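Cytosine deaminase (Klebsiella pneumoniae, PDB 4R85) probably deaminates cytosine and 5-methylcytosine by hydrolysis at an iron(II) centre in an amidohydrolase-fold barrel. Local coordinates at residues I4-L17 with I41-V53. Sequence-based numbering, arbitrary orientation.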
ATOM      1  N   ILE A   4      17.875  -0.608 -26.953  1.00 27.48           N
ATOM      2  CA  ILE A   4      16.862  -0.750 -27.999  1.00 26.17           C
ATOM      3  C   ILE A   4      15.542  -1.294 -27.449  1.00 24.52           C
ATOM      4  O   ILE A   4      15.498  -1.822 -26.332  1.00 24.24           O
ATOM      5  CB  ILE A   4      17.326  -1.670 -29.151  1.00 26.35           C
ATOM      6  CG1 ILE A   4      17.577  -3.100 -28.654  1.00 26.57           C
ATOM      7  CG2 ILE A   4      18.569  -1.099 -29.843  1.00 32.52           C
ATOM      8  CD1 ILE A   4      17.885  -4.095 -29.784  1.00 31.46           C
ATOM      9  N   ASN A   5      14.483  -1.156 -28.248  1.00 24.68           N
ATOM     10  CA  ASN A   5      13.171  -1.718 -27.939  1.00 24.28           C
ATOM     11  C   ASN A   5      12.598  -1.175 -26.638  1.00 25.00           C
ATOM     12  O   ASN A   5      11.924  -1.890 -25.892  1.00 26.94           O
ATOM     13  CB  ASN A   5      13.230  -3.248 -27.881  1.00 28.39           C
ATOM     14  CG  ASN A   5      13.573  -3.873 -29.218  1.00 29.28           C
ATOM     15  OD1 ASN A   5      13.233  -3.341 -30.279  1.00 28.53           O
ATOM     16  ND2 ASN A   5      14.246  -5.020 -29.174  1.00 26.50           N
ATOM     17  N   ALA A   6      12.871   0.094 -26.362  1.00 24.91           N
ATOM     18  CA  ALA A   6      12.419   0.697 -25.119  1.00 25.46           C
ATOM     19  C   ALA A   6      11.149   1.493 -25.345  1.00 23.02           C
ATOM     20  O   ALA A   6      11.015   2.190 -26.350  1.00 26.81           O
ATOM     21  CB  ALA A   6      13.493   1.590 -24.543  1.00 21.34           C
ATOM     22  N   ARG A   7      10.211   1.372 -24.416  1.00 20.53           N
ATOM     23  CA  ARG A   7       9.054   2.255 -24.412  1.00 22.07           C
ATOM     24  C   ARG A   7       9.406   3.529 -23.667  1.00 22.09           C
ATOM     25  O   ARG A   7      10.223   3.517 -22.738  1.00 21.53           O
ATOM     26  CB  ARG A   7       7.861   1.580 -23.743  1.00 25.75           C
ATOM     27  CG  ARG A   7       7.432   0.283 -24.409  1.00 31.59           C
ATOM     28  CD  ARG A   7       6.623   0.530 -25.656  1.00 36.33           C
ATOM     29  NE  ARG A   7       5.386   1.237 -25.356  1.00 39.55           N
ATOM     30  CZ  ARG A   7       4.240   0.644 -25.042  1.00 35.23           C
ATOM     31  NH1 ARG A   7       3.169   1.386 -24.789  1.00 31.65           N
ATOM     32  NH2 ARG A   7       4.162  -0.683 -24.987  1.00 28.88           N
ATOM     33  N   LEU A   8       8.789   4.633 -24.068  1.00 24.78           N
ATOM     34  CA  LEU A   8       8.865   5.865 -23.286  1.00 25.52           C
ATOM     35  C   LEU A   8       7.472   6.163 -22.756  1.00 30.85           C
ATOM     36  O   LEU A   8       6.484   5.630 -23.270  1.00 32.49           O
ATOM     37  CB  LEU A   8       9.402   7.017 -24.135  1.00 22.04           C
ATOM     38  CG  LEU A   8      10.847   6.817 -24.601  1.00 21.06           C
ATOM     39  CD1 LEU A   8      11.254   7.942 -25.541  1.00 27.19           C
ATOM     40  CD2 LEU A   8      11.807   6.735 -23.398  1.00 23.82           C
ATOM     41  N   ARG A   9       7.388   6.988 -21.719  1.00 31.49           N
ATOM     42  CA  ARG A   9       6.113   7.203 -21.036  1.00 29.36           C
ATOM     43  C   ARG A   9       5.052   7.833 -21.929  1.00 31.59           C
ATOM     44  O   ARG A   9       5.316   8.811 -22.628  1.00 21.91           O
ATOM     45  CB  ARG A   9       6.302   8.036 -19.763  1.00 26.07           C
ATOM     46  CG  ARG A   9       6.963   7.268 -18.631  1.00 18.33           C
ATOM     47  CD  ARG A   9       6.886   8.043 -17.320  1.00 17.41           C
ATOM     48  NE  ARG A   9       5.500   8.405 -17.029  1.00 17.02           N
ATOM     49  CZ  ARG A   9       5.109   9.607 -16.621  1.00 20.26           C
ATOM     50  NH1 ARG A   9       6.004  10.574 -16.440  1.00 22.62           N
ATOM     51  NH2 ARG A   9       3.824   9.833 -16.376  1.00 17.78           N
ATOM     52  N   ARG A  10       3.856   7.248 -21.900  1.00 35.78           N
ATOM     53  CA  ARG A  10       2.697   7.781 -22.614  1.00 36.62           C
ATOM     54  C   ARG A  10       2.907   7.897 -24.124  1.00 38.59           C
ATOM     55  O   ARG A  10       2.354   8.791 -24.766  1.00 41.90           O
ATOM     56  CB  ARG A  10       2.267   9.127 -22.020  1.00 34.98           C
ATOM     57  CG  ARG A  10       1.892   9.044 -20.546  1.00 39.88           C
ATOM     58  CD  ARG A  10       1.628  10.420 -19.953  1.00 40.14           C
ATOM     59  NE  ARG A  10       0.313  10.945 -20.311  1.00 46.50           N
ATOM     60  CZ  ARG A  10      -0.148  12.128 -19.913  1.00 49.27           C
ATOM     61  NH1 ARG A  10       0.601  12.910 -19.144  1.00 45.17           N
ATOM     62  NH2 ARG A  10      -1.356  12.529 -20.283  1.00 50.72           N
ATOM     63  N   GLN A  11       3.709   6.993 -24.680  1.00 34.38           N
ATOM     64  CA  GLN A  11       3.883   6.892 -26.129  1.00 37.26           C
ATOM     65  C   GLN A  11       3.748   5.438 -26.556  1.00 40.77           C
ATOM     66  O   GLN A  11       4.021   4.527 -25.769  1.00 41.61           O
ATOM     67  CB  GLN A  11       5.239   7.444 -26.560  1.00 36.22           C
ATOM     68  CG  GLN A  11       5.425   8.916 -26.267  1.00 39.47           C
ATOM     69  CD  GLN A  11       6.640   9.492 -26.961  1.00 47.29           C
ATOM     70  OE1 GLN A  11       7.619   9.864 -26.314  1.00 48.46           O
ATOM     71  NE2 GLN A  11       6.581   9.572 -28.287  1.00 52.30           N
ATOM     72  N   GLU A  12       3.318   5.207 -27.792  1.00 41.63           N
ATOM     73  CA  GLU A  12       3.130   3.833 -28.243  1.00 45.25           C
ATOM     74  C   GLU A  12       4.357   3.269 -28.963  1.00 38.00           C
ATOM     75  O   GLU A  12       4.538   2.051 -29.016  1.00 36.63           O
ATOM     76  CB  GLU A  12       1.878   3.695 -29.118  1.00 53.72           C
ATOM     77  CG  GLU A  12       1.286   2.287 -29.101  1.00 64.56           C
ATOM     78  CD  GLU A  12       0.175   2.087 -30.125  1.00 75.73           C
ATOM     79  OE1 GLU A  12      -0.591   3.046 -30.377  1.00 78.03           O
ATOM     80  OE2 GLU A  12       0.075   0.969 -30.681  1.00 76.94           O
ATOM     81  N   ALA A  13       5.197   4.148 -29.507  1.00 33.16           N
ATOM     82  CA  ALA A  13       6.351   3.704 -30.298  1.00 33.43           C
ATOM     83  C   ALA A  13       7.484   3.144 -29.434  1.00 32.12           C
ATOM     84  O   ALA A  13       7.600   3.484 -28.259  1.00 32.11           O
ATOM     85  CB  ALA A  13       6.868   4.840 -31.160  1.00 30.55           C
ATOM     86  N   LEU A  14       8.308   2.281 -30.023  1.00 28.59           N
ATOM     87  CA  LEU A  14       9.520   1.789 -29.369  1.00 28.64           C
ATOM     88  C   LEU A  14      10.693   2.697 -29.729  1.00 31.42           C
ATOM     89  O   LEU A  14      10.741   3.244 -30.831  1.00 32.13           O
ATOM     90  CB  LEU A  14       9.825   0.356 -29.809  1.00 28.73           C
ATOM     91  CG  LEU A  14       8.886  -0.747 -29.307  1.00 31.77           C
ATOM     92  CD1 LEU A  14       9.181  -2.062 -30.015  1.00 37.47           C
ATOM     93  CD2 LEU A  14       9.011  -0.917 -27.801  1.00 32.20           C
ATOM     94  N   PHE A  15      11.642   2.856 -28.810  1.00 25.73           N
ATOM     95  CA  PHE A  15      12.752   3.772 -29.044  1.00 23.48           C
ATOM     96  C   PHE A  15      14.114   3.144 -28.817  1.00 29.76           C
ATOM     97  O   PHE A  15      14.274   2.250 -27.986  1.00 24.27           O
ATOM     98  CB  PHE A  15      12.629   5.010 -28.151  1.00 24.80           C
ATOM     99  CG  PHE A  15      11.431   5.860 -28.449  1.00 28.41           C
ATOM    100  CD1 PHE A  15      11.553   6.997 -29.227  1.00 26.71           C
ATOM    101  CD2 PHE A  15      10.182   5.525 -27.945  1.00 29.97           C
ATOM    102  CE1 PHE A  15      10.448   7.785 -29.505  1.00 29.07           C
ATOM    103  CE2 PHE A  15       9.077   6.309 -28.215  1.00 31.62           C
ATOM    104  CZ  PHE A  15       9.211   7.439 -29.004  1.00 32.17           C
ATOM    105  N   THR A  16      15.095   3.625 -29.572  1.00 24.66           N
ATOM    106  CA  THR A  16      16.498   3.360 -29.275  1.00 27.03           C
ATOM    107  C   THR A  16      17.110   4.587 -28.600  1.00 29.42           C
ATOM    108  O   THR A  16      16.906   5.717 -29.044  1.00 28.57           O
ATOM    109  CB  THR A  16      17.281   3.002 -30.548  1.00 29.82           C
ATOM    110  OG1 THR A  16      16.947   1.664 -30.933  1.00 35.49           O
ATOM    111  CG2 THR A  16      18.777   3.088 -30.312  1.00 26.46           C
ATOM    112  N   LEU A  17      17.840   4.357 -27.509  1.00 27.40           N
ATOM    113  CA  LEU A  17      18.513   5.426 -26.792  1.00 23.53           C
ATOM    114  C   LEU A  17      20.020   5.225 -26.879  1.00 31.98           C
ATOM    115  O   LEU A  17      20.533   4.150 -26.556  1.00 33.42           O
ATOM    116  CB  LEU A  17      18.080   5.429 -25.315  1.00 22.45           C
ATOM    117  CG  LEU A  17      16.606   5.098 -25.055  1.00 29.97           C
ATOM    118  CD1 LEU A  17      16.312   5.090 -23.560  1.00 34.02           C
ATOM    119  CD2 LEU A  17      15.705   6.085 -25.762  1.00 32.31           C
ATOM    120  N   ILE A  41      21.721  -3.002 -25.042  1.00 28.08           N
ATOM    121  CA  ILE A  41      20.784  -3.477 -24.037  1.00 29.37           C
ATOM    122  C   ILE A  41      19.396  -3.581 -24.653  1.00 29.83           C
ATOM    123  O   ILE A  41      18.871  -2.600 -25.182  1.00 28.16           O
ATOM    124  CB  ILE A  41      20.746  -2.546 -22.814  1.00 29.36           C
ATOM    125  CG1 ILE A  41      22.085  -2.603 -22.079  1.00 31.13           C
ATOM    126  CG2 ILE A  41      19.625  -2.944 -21.884  1.00 28.37           C
ATOM    127  CD1 ILE A  41      22.210  -1.614 -20.948  1.00 25.81           C
ATOM    128  N   ASP A  42      18.813  -4.775 -24.609  1.00 27.83           N
ATOM    129  CA  ASP A  42      17.477  -4.984 -25.157  1.00 29.77           C
ATOM    130  C   ASP A  42      16.427  -4.806 -24.069  1.00 29.27           C
ATOM    131  O   ASP A  42      16.281  -5.651 -23.181  1.00 30.26           O
ATOM    132  CB  ASP A  42      17.359  -6.369 -25.803  1.00 31.13           C
ATOM    133  CG  ASP A  42      16.090  -6.531 -26.642  1.00 30.25           C
ATOM    134  OD1 ASP A  42      15.187  -5.671 -26.571  1.00 25.36           O
ATOM    135  OD2 ASP A  42      15.990  -7.541 -27.367  1.00 33.33           O
ATOM    136  N   ALA A  43      15.702  -3.692 -24.137  1.00 24.44           N
ATOM    137  CA  ALA A  43      14.656  -3.399 -23.168  1.00 24.52           C
ATOM    138  C   ALA A  43      13.457  -4.330 -23.338  1.00 28.51           C
ATOM    139  O   ALA A  43      12.614  -4.431 -22.449  1.00 26.55           O
ATOM    140  CB  ALA A  43      14.221  -1.951 -23.274  1.00 27.63           C
ATOM    141  N   GLN A  44      13.386  -4.997 -24.489  1.00 31.65           N
ATOM    142  CA  GLN A  44      12.340  -5.980 -24.760  1.00 30.59           C
ATOM    143  C   GLN A  44      10.933  -5.413 -24.581  1.00 27.30           C
ATOM    144  O   GLN A  44      10.038  -6.108 -24.099  1.00 26.98           O
ATOM    145  CB  GLN A  44      12.527  -7.228 -23.885  1.00 30.81           C
ATOM    146  CG  GLN A  44      13.793  -8.018 -24.201  1.00 30.74           C
ATOM    147  CD  GLN A  44      13.900  -9.304 -23.401  1.00 37.91           C
ATOM    148  OE1 GLN A  44      13.720  -9.306 -22.187  1.00 39.65           O
ATOM    149  NE2 GLN A  44      14.191 -10.403 -24.082  1.00 37.84           N
ATOM    150  N   GLY A  45      10.747  -4.153 -24.971  1.00 23.95           N
ATOM    151  CA  GLY A  45       9.452  -3.503 -24.874  1.00 24.47           C
ATOM    152  C   GLY A  45       9.158  -2.922 -23.504  1.00 24.65           C
ATOM    153  O   GLY A  45       8.047  -2.476 -23.235  1.00 24.58           O
ATOM    154  N   ARG A  46      10.151  -2.920 -22.625  1.00 23.87           N
ATOM    155  CA  ARG A  46       9.958  -2.339 -21.305  1.00 24.87           C
ATOM    156  C   ARG A  46      10.162  -0.832 -21.303  1.00 19.44           C
ATOM    157  O   ARG A  46      10.852  -0.279 -22.156  1.00 23.08           O
ATOM    158  CB  ARG A  46      10.885  -2.992 -20.293  1.00 20.03           C
ATOM    159  CG  ARG A  46      10.507  -4.412 -19.995  1.00 26.59           C
ATOM    160  CD  ARG A  46      11.544  -5.070 -19.144  1.00 29.67           C
ATOM    161  NE  ARG A  46      11.267  -6.491 -18.976  1.00 37.00           N
ATOM    162  CZ  ARG A  46      11.965  -7.457 -19.560  1.00 41.69           C
ATOM    163  NH1 ARG A  46      12.989  -7.153 -20.345  1.00 44.85           N
ATOM    164  NH2 ARG A  46      11.644  -8.728 -19.354  1.00 44.08           N
ATOM    165  N   LEU A  47       9.551  -0.182 -20.326  1.00 18.63           N
ATOM    166  CA  LEU A  47       9.625   1.261 -20.170  1.00 23.74           C
ATOM    167  C   LEU A  47      11.011   1.758 -19.722  1.00 24.45           C
ATOM    168  O   LEU A  47      11.591   1.234 -18.767  1.00 26.73           O
ATOM    169  CB  LEU A  47       8.573   1.650 -19.138  1.00 22.49           C
ATOM    170  CG  LEU A  47       8.030   3.048 -18.944  1.00 27.50           C
ATOM    171  CD1 LEU A  47       7.524   3.627 -20.235  1.00 21.34           C
ATOM    172  CD2 LEU A  47       6.911   2.960 -17.916  1.00 21.28           C
ATOM    173  N   ALA A  48      11.547   2.761 -20.417  1.00 21.77           N
ATOM    174  CA  ALA A  48      12.716   3.493 -19.930  1.00 21.73           C
ATOM    175  C   ALA A  48      12.248   4.826 -19.352  1.00 22.06           C
ATOM    176  O   ALA A  48      11.502   5.558 -20.001  1.00 18.15           O
ATOM    177  CB  ALA A  48      13.719   3.730 -21.058  1.00 20.44           C
ATOM    178  N   ILE A  49      12.671   5.137 -18.131  1.00 17.62           N
ATOM    179  CA  ILE A  49      12.262   6.379 -17.468  1.00 18.55           C
ATOM    180  C   ILE A  49      13.464   7.030 -16.809  1.00 17.74           C
ATOM    181  O   ILE A  49      14.469   6.364 -16.536  1.00 20.76           O
ATOM    182  CB  ILE A  49      11.228   6.117 -16.353  1.00 17.63           C
ATOM    183  CG1 ILE A  49      11.766   5.064 -15.382  1.00 19.53           C
ATOM    184  CG2 ILE A  49       9.898   5.677 -16.930  1.00 15.66           C
ATOM    185  CD1 ILE A  49      10.980   4.970 -14.098  1.00 21.44           C
ATOM    186  N   PRO A  50      13.377   8.341 -16.554  1.00 16.15           N
ATOM    187  CA  PRO A  50      14.399   8.962 -15.709  1.00 18.63           C
ATOM    188  C   PRO A  50      14.299   8.377 -14.286  1.00 20.31           C
ATOM    189  O   PRO A  50      13.285   7.756 -13.949  1.00 16.78           O
ATOM    190  CB  PRO A  50      14.016  10.446 -15.747  1.00 24.33           C
ATOM    191  CG  PRO A  50      12.535  10.448 -16.048  1.00 18.32           C
ATOM    192  CD  PRO A  50      12.373   9.315 -17.019  1.00 20.87           C
ATOM    193  N   PRO A  51      15.348   8.542 -13.466  1.00 20.13           N
ATOM    194  CA  PRO A  51      15.369   7.855 -12.164  1.00 17.58           C
ATOM    195  C   PRO A  51      14.232   8.277 -11.245  1.00 17.05           C
ATOM    196  O   PRO A  51      13.684   9.377 -11.373  1.00 16.03           O
ATOM    197  CB  PRO A  51      16.707   8.290 -11.552  1.00 17.82           C
ATOM    198  CG  PRO A  51      17.537   8.763 -12.728  1.00 16.58           C
ATOM    199  CD  PRO A  51      16.566   9.342 -13.696  1.00 15.58           C
ATOM    200  N   PHE A  52      13.867   7.402 -10.319  1.00 16.73           N
ATOM    201  CA  PHE A  52      12.905   7.800  -9.306  1.00 17.45           C
ATOM    202  C   PHE A  52      13.541   8.862  -8.411  1.00 18.13           C
ATOM    203  O   PHE A  52      14.769   8.935  -8.293  1.00 17.48           O
ATOM    204  CB  PHE A  52      12.451   6.599  -8.479  1.00 14.67           C
ATOM    205  CG  PHE A  52      11.533   5.662  -9.222  1.00 15.68           C
ATOM    206  CD1 PHE A  52      11.898   4.348  -9.446  1.00 17.04           C
ATOM    207  CD2 PHE A  52      10.301   6.101  -9.690  1.00 15.59           C
ATOM    208  CE1 PHE A  52      11.054   3.480 -10.128  1.00 18.60           C
ATOM    209  CE2 PHE A  52       9.454   5.243 -10.369  1.00 14.63           C
ATOM    210  CZ  PHE A  52       9.834   3.929 -10.591  1.00 18.61           C
ATOM    211  N   VAL A  53      12.698   9.684  -7.792  1.00 18.27           N
ATOM    212  CA  VAL A  53      13.154  10.730  -6.893  1.00 16.14           C
ATOM    213  C   VAL A  53      12.554  10.494  -5.510  1.00 18.97           C
ATOM    214  O   VAL A  53      11.394  10.111  -5.386  1.00 18.99           O
ATOM    215  CB  VAL A  53      12.716  12.120  -7.413  1.00 19.96           C
ATOM    216  CG1 VAL A  53      13.196  13.230  -6.485  1.00 18.00           C
ATOM    217  CG2 VAL A  53      13.206  12.345  -8.838  1.00 16.25           C
TER
HETATM  218  O   HOH W   1       5.641  -2.645 -24.879  1.00 26.01           O
HETATM  219  O   HOH W   2       9.850   7.689 -20.385  1.00 20.16           O
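The D42 carboxylate takes two N-H groups on OD1, one over each face: N5 ND2 at 2.8 Å and, from the other side, Q44 N, closing an Asx turn. The N5 amide donates nearly within its own plane, 50° from the carboxylate; its OD1 accepts from Q34 N, which fixes its flip. D42 CG lies anti to the backbone N (chi1 -168°), which carries OD1 across to N5. L8 CD1 sits over the centre of one face of the F15 ring, with A6 O in plane at its edge; I49 CD1 covers one face of F52 toward the rim, and Q11 O lies in plane at the edge of the R7 guanidinium, weakly bonded to NH1. I4 runs parallel to D42, with I4 N bonded to I41 O and A43 N to I4 O. A type I' turn, A43 to R46, brings G45 N within 2.7 Å of N5 O. These strands belong to the small N-terminal β-sheet, in which 2-7 lies between 14-20 and 41-42, apart from the TIM barrel. The chain leaves it through the 47-49 strand, which also pairs with 372-375, then passes P50-P51 into 52-57, next to barrel strand 111-119; H56, near its end, and H58, just beyond, bind the iron. Two residues out of step with I4-D42, R7 and L47 form a single bridge: R7 N meets R46 O at 2.9 Å from above its carbonyl plane, and A48 N reaches R7 O almost straight, at 173°. A48 CB meets A6 CB at 4.1 Å and L17 CD1 at 3.9 Å. The R9 and I49 side chains cross at a slant, R9 CG 3.7 Å from I49 CG2 and also touching L47 CD1; the guanidinium extends to salt bridges with D346 and D380.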